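Local atomic coordinates of endo-1,4-beta-mannanase (Eisenia fetida, PDB entry 5Y6T), a protein that probably hydrolyses internal beta-1,4-mannosidic linkages in mannan polysaccharides, as a glycoside hydrolase of family GH5. Residues N284-F298 with F312-W326. Numbering follows the deposited sequence. Where two conformers were deposited one is given.
Sequences NSQYNLDKPNNIGEF and FDWAYTQGYCGAWSW
The Y320 ring lies between two aliphatic groups: N284 CB sits over one face, 3.6 Å from the ring centroid, and I295 CD1 covers the opposite face. Y320 CG stands anti to its own carbonyl carbon (chi1 -59°), which carries the ring into this slot, and the Y320 hydroxyl bonds to V282 O. With an alanine here, N284 CB and I295 CD1 would probably face a gap and V282 O would lose its phenolic partner. A second aromatic contact is T-shaped: F298 points its edge at the face of F312, with F298 CZ 3.5 Å from F312 CE1 and the planes 75° apart, while S325 CA rests over a face of the F298 ring.

Four backbone bonds link the strands and their ends: C321 N to N293 O, I295 N to G322 O, W324 N to I295 O (3.0 Å) and W326 N to F298 O. The axes of the two short strands, 293-297 and 322-325, run parallel with a closest approach of 4.6 Å, neighbouring staves of the (beta/alpha)8 barrel of GH5 enzymes, joined through helix 308-317. Ahead of strand 293-297, N284 N gives Q318 O a bond of 2.9 Å, and N284 OD1 accepts from N293 ND2.

E297 lies alongside W326 and points the same way, its OE1 3.7 Å above the W326 ring plane toward the rim, carboxylate and ring planes 25° apart. R67 forms a salt bridge with E297 OE2, which also hydrogen-bonds a bound Tris molecule, probably from the crystallisation liquor, and Y268 OH bonds E297 OE1, consistent with a place in the substrate cleft.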
ATOM      1  N   ASN A 284      -5.173  15.951  -8.208  1.00 18.71           N
ATOM      2  CA  ASN A 284      -4.918  14.620  -8.768  1.00 18.68           C
ATOM      3  C   ASN A 284      -5.166  14.627 -10.324  1.00 19.34           C
ATOM      4  O   ASN A 284      -4.539  13.892 -11.063  1.00 20.35           O
ATOM      5  CB  ASN A 284      -5.799  13.607  -8.118  1.00 20.18           C
ATOM      6  CG  ASN A 284      -5.550  12.232  -8.650  1.00 19.96           C
ATOM      7  OD1 ASN A 284      -4.410  11.816  -8.774  1.00 19.84           O
ATOM      8  ND2 ASN A 284      -6.570  11.579  -9.049  1.00 20.33           N
ATOM      9  N   SER A 285      -6.123  15.433 -10.792  1.00 20.50           N
ATOM     10  CA  SER A 285      -6.357  15.481 -12.248  0.70 20.96           C
ATOM     11  C   SER A 285      -5.136  15.847 -13.077  1.00 20.83           C
ATOM     12  O   SER A 285      -4.991  15.356 -14.215  1.00 19.82           O
ATOM     13  CB  SER A 285      -7.515  16.404 -12.582  0.70 23.63           C
ATOM     14  OG  SER A 285      -8.744  15.768 -12.301  0.70 28.09           O
ATOM     15  N   GLN A 286      -4.231  16.663 -12.534  1.00 20.56           N
ATOM     16  CA  GLN A 286      -3.009  17.016 -13.276  1.00 20.23           C
ATOM     17  C   GLN A 286      -2.107  15.851 -13.550  1.00 21.84           C
ATOM     18  O   GLN A 286      -1.308  15.939 -14.467  1.00 21.90           O
ATOM     19  CB  GLN A 286      -2.282  18.156 -12.596  1.00 20.95           C
ATOM     20  CG  GLN A 286      -3.073  19.453 -12.754  1.00 20.75           C
ATOM     21  CD  GLN A 286      -2.449  20.642 -12.119  1.00 23.54           C
ATOM     22  OE1 GLN A 286      -1.359  20.556 -11.554  1.00 21.33           O
ATOM     23  NE2 GLN A 286      -3.138  21.762 -12.205  1.00 24.54           N
ATOM     24  N   TYR A 287      -2.230  14.757 -12.794  1.00 19.22           N
ATOM     25  CA  TYR A 287      -1.470  13.580 -13.087  1.00 17.07           C
ATOM     26  C   TYR A 287      -1.970  12.793 -14.300  1.00 18.11           C
ATOM     27  O   TYR A 287      -1.254  11.878 -14.806  1.00 20.51           O
ATOM     28  CB  TYR A 287      -1.379  12.636 -11.881  1.00 17.83           C
ATOM     29  CG  TYR A 287      -0.691  13.196 -10.679  1.00 18.48           C
ATOM     30  CD1 TYR A 287       0.584  13.723 -10.805  1.00 18.92           C
ATOM     31  CD2 TYR A 287      -1.274  13.160  -9.444  1.00 20.40           C
ATOM     32  CE1 TYR A 287       1.254  14.246  -9.685  1.00 20.62           C
ATOM     33  CE2 TYR A 287      -0.620  13.627  -8.319  1.00 19.23           C
ATOM     34  CZ  TYR A 287       0.634  14.161  -8.444  1.00 20.38           C
ATOM     35  OH  TYR A 287       1.264  14.653  -7.287  1.00 19.99           O
ATOM     36  N   ASN A 288      -3.187  13.096 -14.743  1.00 18.30           N
ATOM     37  CA  ASN A 288      -3.846  12.462 -15.898  1.00 19.51           C
ATOM     38  C   ASN A 288      -3.753  10.901 -15.877  1.00 20.12           C
ATOM     39  O   ASN A 288      -3.188  10.242 -16.797  1.00 20.79           O
ATOM     40  CB  ASN A 288      -3.277  12.979 -17.223  1.00 20.43           C
ATOM     41  CG  ASN A 288      -4.205  12.620 -18.352  1.00 18.97           C
ATOM     42  OD1 ASN A 288      -5.395  12.419 -18.122  1.00 20.71           O
ATOM     43  ND2 ASN A 288      -3.641  12.384 -19.515  1.00 20.84           N
ATOM     44  N   LEU A 289      -4.176  10.345 -14.746  1.00 19.80           N
ATOM     45  CA  LEU A 289      -4.127   8.901 -14.502  1.00 19.13           C
ATOM     46  C   LEU A 289      -5.368   8.204 -14.976  1.00 17.64           C
ATOM     47  O   LEU A 289      -6.459   8.792 -14.967  1.00 20.62           O
ATOM     48  CB  LEU A 289      -3.915   8.634 -12.976  1.00 17.76           C
ATOM     49  CG  LEU A 289      -2.651   9.258 -12.408  1.00 19.50           C
ATOM     50  CD1 LEU A 289      -2.622   9.226 -10.881  1.00 20.89           C
ATOM     51  CD2 LEU A 289      -1.394   8.669 -12.978  1.00 19.99           C
ATOM     52  N   ASP A 290      -5.185   6.939 -15.312  1.00 19.44           N
ATOM     53  CA  ASP A 290      -6.245   5.988 -15.671  1.00 20.18           C
ATOM     54  C   ASP A 290      -6.827   5.137 -14.557  1.00 19.91           C
ATOM     55  O   ASP A 290      -7.552   4.147 -14.812  1.00 20.98           O
ATOM     56  CB  ASP A 290      -5.811   5.105 -16.876  1.00 19.41           C
ATOM     57  CG  ASP A 290      -4.597   4.223 -16.571  1.00 23.12           C
ATOM     58  OD1 ASP A 290      -4.006   4.368 -15.491  1.00 20.68           O
ATOM     59  OD2 ASP A 290      -4.053   3.555 -17.515  1.00 24.63           O
ATOM     60  N   LYS A 291      -6.550   5.533 -13.299  1.00 19.75           N
ATOM     61  CA  LYS A 291      -7.068   4.888 -12.080  1.00 19.91           C
ATOM     62  C   LYS A 291      -7.139   6.005 -11.059  1.00 19.15           C
ATOM     63  O   LYS A 291      -6.405   7.006 -11.161  1.00 18.71           O
ATOM     64  CB  LYS A 291      -6.085   3.826 -11.547  1.00 19.92           C
ATOM     65  CG  LYS A 291      -5.705   2.789 -12.612  1.00 18.13           C
ATOM     66  CD  LYS A 291      -4.703   1.780 -12.033  1.00 19.96           C
ATOM     67  CE  LYS A 291      -4.040   0.887 -13.074  1.00 18.31           C
ATOM     68  NZ  LYS A 291      -5.000   0.066 -13.813  1.00 19.78           N
ATOM     69  N   PRO A 292      -7.994   5.835 -10.046  1.00 19.79           N
ATOM     70  CA  PRO A 292      -7.927   6.729  -8.895  1.00 20.25           C
ATOM     71  C   PRO A 292      -6.574   6.685  -8.226  1.00 20.63           C
ATOM     72  O   PRO A 292      -5.806   5.752  -8.493  1.00 20.81           O
ATOM     73  CB  PRO A 292      -9.056   6.206  -7.965  1.00 21.67           C
ATOM     74  CG  PRO A 292      -9.621   5.013  -8.537  1.00 22.86           C
ATOM     75  CD  PRO A 292      -8.859   4.670  -9.808  1.00 21.49           C
ATOM     76  N   ASN A 293      -6.290   7.679  -7.358  1.00 19.14           N
ATOM     77  CA  ASN A 293      -5.013   7.846  -6.701  1.00 19.55           C
ATOM     78  C   ASN A 293      -5.226   8.199  -5.265  1.00 19.47           C
ATOM     79  O   ASN A 293      -5.946   9.139  -4.979  1.00 19.38           O
ATOM     80  CB  ASN A 293      -4.281   8.999  -7.404  1.00 18.69           C
ATOM     81  CG  ASN A 293      -2.839   9.139  -6.992  1.00 20.63           C
ATOM     82  OD1 ASN A 293      -2.229   8.231  -6.412  1.00 20.35           O
ATOM     83  ND2 ASN A 293      -2.250  10.230  -7.376  1.00 18.18           N
ATOM     84  N   ASN A 294      -4.504   7.520  -4.382  1.00 19.33           N
ATOM     85  CA  ASN A 294      -4.530   7.654  -2.908  1.00 18.87           C
ATOM     86  C   ASN A 294      -3.266   8.249  -2.431  1.00 19.46           C
ATOM     87  O   ASN A 294      -2.229   7.796  -2.808  1.00 20.05           O
ATOM     88  CB  ASN A 294      -4.746   6.282  -2.340  1.00 22.28           C
ATOM     89  CG  ASN A 294      -4.788   6.258  -0.817  1.00 22.82           C
ATOM     90  OD1 ASN A 294      -4.008   6.922  -0.147  1.00 24.29           O
ATOM     91  ND2 ASN A 294      -5.665   5.447  -0.276  1.00 23.82           N
ATOM     92  N   ILE A 295      -3.309   9.300  -1.578  1.00 19.76           N
ATOM     93  CA  ILE A 295      -2.065   9.804  -0.993  1.00 18.80           C
ATOM     94  C   ILE A 295      -1.818   8.867   0.215  1.00 21.68           C
ATOM     95  O   ILE A 295      -2.272   9.163   1.353  1.00 19.61           O
ATOM     96  CB  ILE A 295      -2.156  11.273  -0.596  1.00 18.53           C
ATOM     97  CG1 ILE A 295      -2.725  12.145  -1.738  1.00 19.60           C
ATOM     98  CG2 ILE A 295      -0.788  11.750  -0.097  1.00 19.59           C
ATOM     99  CD1 ILE A 295      -2.722  13.670  -1.477  1.00 20.21           C
ATOM    100  N   GLY A 296      -1.054   7.803  -0.040  1.00 18.23           N
ATOM    101  CA  GLY A 296      -0.934   6.612   0.852  1.00 18.36           C
ATOM    102  C   GLY A 296      -0.032   6.802   2.064  1.00 17.96           C
ATOM    103  O   GLY A 296      -0.003   5.974   2.964  1.00 18.01           O
ATOM    104  N   GLU A 297       0.820   7.847   2.031  1.00 18.65           N
ATOM    105  CA  GLU A 297       1.597   8.278   3.183  1.00 17.58           C
ATOM    106  C   GLU A 297       1.896   9.787   3.059  1.00 19.37           C
ATOM    107  O   GLU A 297       2.184  10.291   1.980  1.00 19.02           O
ATOM    108  CB  GLU A 297       2.952   7.620   3.241  1.00 17.58           C
ATOM    109  CG  GLU A 297       3.019   6.103   3.426  1.00 17.19           C
ATOM    110  CD  GLU A 297       4.432   5.539   3.565  1.00 20.92           C
ATOM    111  OE1 GLU A 297       5.393   6.374   3.838  1.00 20.77           O
ATOM    112  OE2 GLU A 297       4.608   4.277   3.412  1.00 20.43           O
ATOM    113  N   PHE A 298       1.892  10.438   4.208  1.00 20.57           N
ATOM    114  CA  PHE A 298       2.349  11.826   4.405  1.00 20.02           C
ATOM    115  C   PHE A 298       2.314  12.059   5.890  1.00 20.57           C
ATOM    116  O   PHE A 298       1.735  11.291   6.641  1.00 19.13           O
ATOM    117  CB  PHE A 298       1.419  12.843   3.731  1.00 18.74           C
ATOM    118  CG  PHE A 298      -0.001  12.754   4.169  1.00 18.89           C
ATOM    119  CD1 PHE A 298      -0.899  11.801   3.658  1.00 19.16           C
ATOM    120  CD2 PHE A 298      -0.454  13.513   5.218  1.00 20.72           C
ATOM    121  CE1 PHE A 298      -2.210  11.733   4.108  1.00 21.77           C
ATOM    122  CE2 PHE A 298      -1.735  13.399   5.698  1.00 19.64           C
ATOM    123  CZ  PHE A 298      -2.611  12.499   5.189  1.00 21.24           C
ATOM    124  N   PHE A 312      -5.069  16.386   4.946  1.00 21.92           N
ATOM    125  CA  PHE A 312      -6.304  15.587   4.717  1.00 20.50           C
ATOM    126  C   PHE A 312      -7.320  16.366   3.915  1.00 20.37           C
ATOM    127  O   PHE A 312      -7.979  15.790   2.986  1.00 20.58           O
ATOM    128  CB  PHE A 312      -6.954  15.137   5.992  1.00 21.97           C
ATOM    129  CG  PHE A 312      -6.300  13.911   6.600  1.00 19.64           C
ATOM    130  CD1 PHE A 312      -5.227  14.029   7.459  1.00 20.05           C
ATOM    131  CD2 PHE A 312      -6.846  12.653   6.357  1.00 20.66           C
ATOM    132  CE1 PHE A 312      -4.634  12.905   8.037  1.00 21.16           C
ATOM    133  CE2 PHE A 312      -6.251  11.504   6.893  1.00 20.43           C
ATOM    134  CZ  PHE A 312      -5.182  11.618   7.791  1.00 20.83           C
ATOM    135  N   ASP A 313      -7.430  17.664   4.177  1.00 20.21           N
ATOM    136  CA  ASP A 313      -8.373  18.478   3.432  1.00 20.75           C
ATOM    137  C   ASP A 313      -8.040  18.498   1.921  1.00 19.24           C
ATOM    138  O   ASP A 313      -8.915  18.451   1.088  1.00 22.88           O
ATOM    139  CB  ASP A 313      -8.490  19.929   3.997  1.00 22.13           C
ATOM    140  CG  ASP A 313      -9.712  20.648   3.438  1.00 27.41           C
ATOM    141  OD1 ASP A 313     -10.842  20.316   3.901  1.00 25.53           O
ATOM    142  OD2 ASP A 313      -9.563  21.425   2.457  1.00 24.36           O
ATOM    143  N   TRP A 314      -6.782  18.662   1.598  1.00 21.37           N
ATOM    144  CA  TRP A 314      -6.321  18.747   0.232  1.00 22.05           C
ATOM    145  C   TRP A 314      -6.673  17.437  -0.461  1.00 21.54           C
ATOM    146  O   TRP A 314      -7.182  17.429  -1.541  1.00 21.39           O
ATOM    147  CB  TRP A 314      -4.826  18.991   0.196  1.00 19.52           C
ATOM    148  CG  TRP A 314      -4.305  19.107  -1.202  1.00 22.45           C
ATOM    149  CD1 TRP A 314      -3.794  18.132  -1.988  1.00 23.23           C
ATOM    150  CD2 TRP A 314      -4.325  20.301  -2.003  1.00 20.83           C
ATOM    151  NE1 TRP A 314      -3.525  18.619  -3.252  1.00 23.33           N
ATOM    152  CE2 TRP A 314      -3.817  19.968  -3.262  1.00 22.62           C
ATOM    153  CE3 TRP A 314      -4.741  21.643  -1.750  1.00 24.91           C
ATOM    154  CZ2 TRP A 314      -3.655  20.937  -4.315  1.00 23.34           C
ATOM    155  CZ3 TRP A 314      -4.599  22.595  -2.781  1.00 25.10           C
ATOM    156  CH2 TRP A 314      -4.097  22.213  -4.073  1.00 25.54           C
ATOM    157  N   ALA A 315      -6.376  16.300   0.188  1.00 20.55           N
ATOM    158  CA  ALA A 315      -6.614  15.004  -0.441  1.00 21.21           C
ATOM    159  C   ALA A 315      -8.101  14.852  -0.810  1.00 20.88           C
ATOM    160  O   ALA A 315      -8.461  14.404  -1.888  1.00 20.46           O
ATOM    161  CB  ALA A 315      -6.217  13.909   0.494  1.00 21.94           C
ATOM    162  N   TYR A 316      -8.947  15.253   0.128  1.00 22.26           N
ATOM    163  CA  TYR A 316     -10.403  15.104   0.022  1.00 21.15           C
ATOM    164  C   TYR A 316     -10.991  15.982  -1.069  1.00 21.77           C
ATOM    165  O   TYR A 316     -11.923  15.580  -1.779  1.00 22.33           O
ATOM    166  CB  TYR A 316     -11.102  15.328   1.378  1.00 21.68           C
ATOM    167  CG  TYR A 316     -12.565  14.999   1.299  1.00 19.08           C
ATOM    168  CD1 TYR A 316     -13.003  13.659   1.408  1.00 21.00           C
ATOM    169  CD2 TYR A 316     -13.485  15.975   1.129  1.00 23.37           C
ATOM    170  CE1 TYR A 316     -14.344  13.320   1.296  1.00 21.14           C
ATOM    171  CE2 TYR A 316     -14.837  15.668   1.054  1.00 23.55           C
ATOM    172  CZ  TYR A 316     -15.265  14.330   1.110  1.00 22.25           C
ATOM    173  OH  TYR A 316     -16.586  13.971   1.013  1.00 23.85           O
ATOM    174  N   THR A 317     -10.451  17.184  -1.198  1.00 22.08           N
ATOM    175  CA  THR A 317     -11.074  18.182  -2.044  1.00 22.38           C
ATOM    176  C   THR A 317     -10.444  18.332  -3.437  1.00 22.80           C
ATOM    177  O   THR A 317     -11.021  18.974  -4.280  1.00 23.35           O
ATOM    178  CB  THR A 317     -11.024  19.552  -1.355  1.00 21.81           C
ATOM    179  OG1 THR A 317      -9.673  19.947  -1.107  1.00 20.35           O
ATOM    180  CG2 THR A 317     -11.825  19.523  -0.050  1.00 21.20           C
ATOM    181  N   GLN A 318      -9.273  17.762  -3.637  1.00 20.95           N
ATOM    182  CA  GLN A 318      -8.518  17.979  -4.895  1.00 22.47           C
ATOM    183  C   GLN A 318      -8.336  16.669  -5.665  1.00 25.13           C
ATOM    184  O   GLN A 318      -7.350  16.543  -6.453  1.00 22.27           O
ATOM    185  CB  GLN A 318      -7.170  18.605  -4.528  1.00 24.42           C
ATOM    186  CG  GLN A 318      -7.347  20.006  -3.914  1.00 25.17           C
ATOM    187  CD  GLN A 318      -7.965  20.979  -4.904  1.00 26.80           C
ATOM    188  OE1 GLN A 318      -7.784  20.840  -6.081  1.00 28.15           O
ATOM    189  NE2 GLN A 318      -8.689  21.996  -4.398  1.00 31.47           N
ATOM    190  N   GLY A 319      -9.264  15.734  -5.504  1.00 21.57           N
ATOM    191  CA  GLY A 319      -9.381  14.640  -6.525  1.00 22.29           C
ATOM    192  C   GLY A 319      -8.803  13.278  -6.156  1.00 22.49           C
ATOM    193  O   GLY A 319      -8.825  12.337  -6.963  1.00 20.97           O
ATOM    194  N   TYR A 320      -8.341  13.138  -4.914  1.00 20.41           N
ATOM    195  CA  TYR A 320      -7.753  11.859  -4.447  1.00 18.89           C
ATOM    196  C   TYR A 320      -8.821  10.952  -3.843  1.00 20.35           C
ATOM    197  O   TYR A 320      -9.889  11.395  -3.432  1.00 18.99           O
ATOM    198  CB  TYR A 320      -6.591  12.111  -3.486  1.00 21.00           C
ATOM    199  CG  TYR A 320      -5.493  12.931  -4.106  1.00 19.43           C
ATOM    200  CD1 TYR A 320      -5.554  14.325  -4.135  1.00 18.17           C
ATOM    201  CD2 TYR A 320      -4.476  12.341  -4.826  1.00 17.31           C
ATOM    202  CE1 TYR A 320      -4.599  15.101  -4.776  1.00 18.95           C
ATOM    203  CE2 TYR A 320      -3.535  13.080  -5.456  1.00 18.66           C
ATOM    204  CZ  TYR A 320      -3.576  14.463  -5.450  1.00 19.12           C
ATOM    205  OH  TYR A 320      -2.626  15.155  -6.124  1.00 20.19           O
ATOM    206  N   CYS A 321      -8.557   9.639  -3.814  1.00 19.40           N
ATOM    207  CA  CYS A 321      -9.482   8.686  -3.286  1.00 20.61           C
ATOM    208  C   CYS A 321      -9.149   8.200  -1.860  1.00 20.89           C
ATOM    209  O   CYS A 321      -9.807   7.337  -1.325  1.00 22.23           O
ATOM    210  CB  CYS A 321      -9.648   7.480  -4.212  1.00 22.48           C
ATOM    211  SG  CYS A 321      -8.214   6.366  -4.313  1.00 22.57           S
ATOM    212  N   GLY A 322      -8.116   8.766  -1.277  1.00 21.21           N
ATOM    213  CA  GLY A 322      -7.768   8.453   0.090  1.00 20.29           C
ATOM    214  C   GLY A 322      -6.559   9.260   0.540  1.00 17.89           C
ATOM    215  O   GLY A 322      -5.852   9.901  -0.260  1.00 19.95           O
ATOM    216  N   ALA A 323      -6.375   9.195   1.871  1.00 20.75           N
ATOM    217  CA  ALA A 323      -5.292   9.796   2.573  1.00 19.72           C
ATOM    218  C   ALA A 323      -4.965   8.963   3.826  1.00 20.28           C
ATOM    219  O   ALA A 323      -5.835   8.785   4.635  1.00 20.78           O
ATOM    220  CB  ALA A 323      -5.702  11.201   2.942  1.00 19.22           C
ATOM    221  N   TRP A 324      -3.748   8.406   3.874  1.00 20.55           N
ATOM    222  CA  TRP A 324      -3.288   7.654   5.005  1.00 19.09           C
ATOM    223  C   TRP A 324      -2.051   8.290   5.589  1.00 21.39           C
ATOM    224  O   TRP A 324      -1.032   8.307   4.962  1.00 19.74           O
ATOM    225  CB  TRP A 324      -2.988   6.222   4.670  1.00 19.05           C
ATOM    226  CG  TRP A 324      -4.204   5.435   4.217  1.00 18.86           C
ATOM    227  CD1 TRP A 324      -5.457   5.479   4.743  1.00 22.13           C
ATOM    228  CD2 TRP A 324      -4.241   4.460   3.172  1.00 17.77           C
ATOM    229  NE1 TRP A 324      -6.267   4.611   4.064  1.00 20.66           N
ATOM    230  CE2 TRP A 324      -5.534   3.979   3.093  1.00 20.45           C
ATOM    231  CE3 TRP A 324      -3.294   3.972   2.272  1.00 18.80           C
ATOM    232  CZ2 TRP A 324      -5.906   2.995   2.146  1.00 22.53           C
ATOM    233  CZ3 TRP A 324      -3.646   3.016   1.346  1.00 21.25           C
ATOM    234  CH2 TRP A 324      -4.934   2.509   1.305  1.00 20.19           C
ATOM    235  N   SER A 325      -2.183   8.804   6.827  1.00 20.12           N
ATOM    236  CA  SER A 325      -1.051   9.430   7.508  1.00 19.26           C
ATOM    237  C   SER A 325      -0.010   8.433   8.001  1.00 18.36           C
ATOM    238  O   SER A 325      -0.288   7.237   8.159  1.00 18.57           O
ATOM    239  CB  SER A 325      -1.593  10.298   8.639  1.00 19.42           C
ATOM    240  OG  SER A 325      -2.313   9.537   9.588  1.00 21.99           O
ATOM    241  N   TRP A 326       1.179   8.957   8.304  1.00 19.29           N
ATOM    242  CA  TRP A 326       2.304   8.176   8.748  1.00 19.51           C
ATOM    243  C   TRP A 326       2.663   8.594  10.223  1.00 19.65           C
ATOM    244  O   TRP A 326       3.027   9.747  10.455  1.00 22.36           O
ATOM    245  CB  TRP A 326       3.530   8.386   7.837  1.00 20.78           C
ATOM    246  CG  TRP A 326       4.623   7.453   8.194  1.00 20.20           C
ATOM    247  CD1 TRP A 326       5.720   7.710   8.985  1.00 22.14           C
ATOM    248  CD2 TRP A 326       4.693   6.071   7.851  1.00 20.40           C
ATOM    249  NE1 TRP A 326       6.463   6.541   9.175  1.00 22.07           N
ATOM    250  CE2 TRP A 326       5.877   5.536   8.447  1.00 22.69           C
ATOM    251  CE3 TRP A 326       3.893   5.222   7.056  1.00 19.50           C
ATOM    252  CZ2 TRP A 326       6.235   4.176   8.320  1.00 20.83           C
ATOM    253  CZ3 TRP A 326       4.287   3.897   6.913  1.00 20.49           C
ATOM    254  CH2 TRP A 326       5.448   3.402   7.539  1.00 21.12           C
TER
HETATM  255  O   HOH W   1      -8.341  16.711  -9.289  1.00 24.69           O
HETATM  256  O   HOH W   2      -8.631   9.609  -7.251  1.00 18.77           O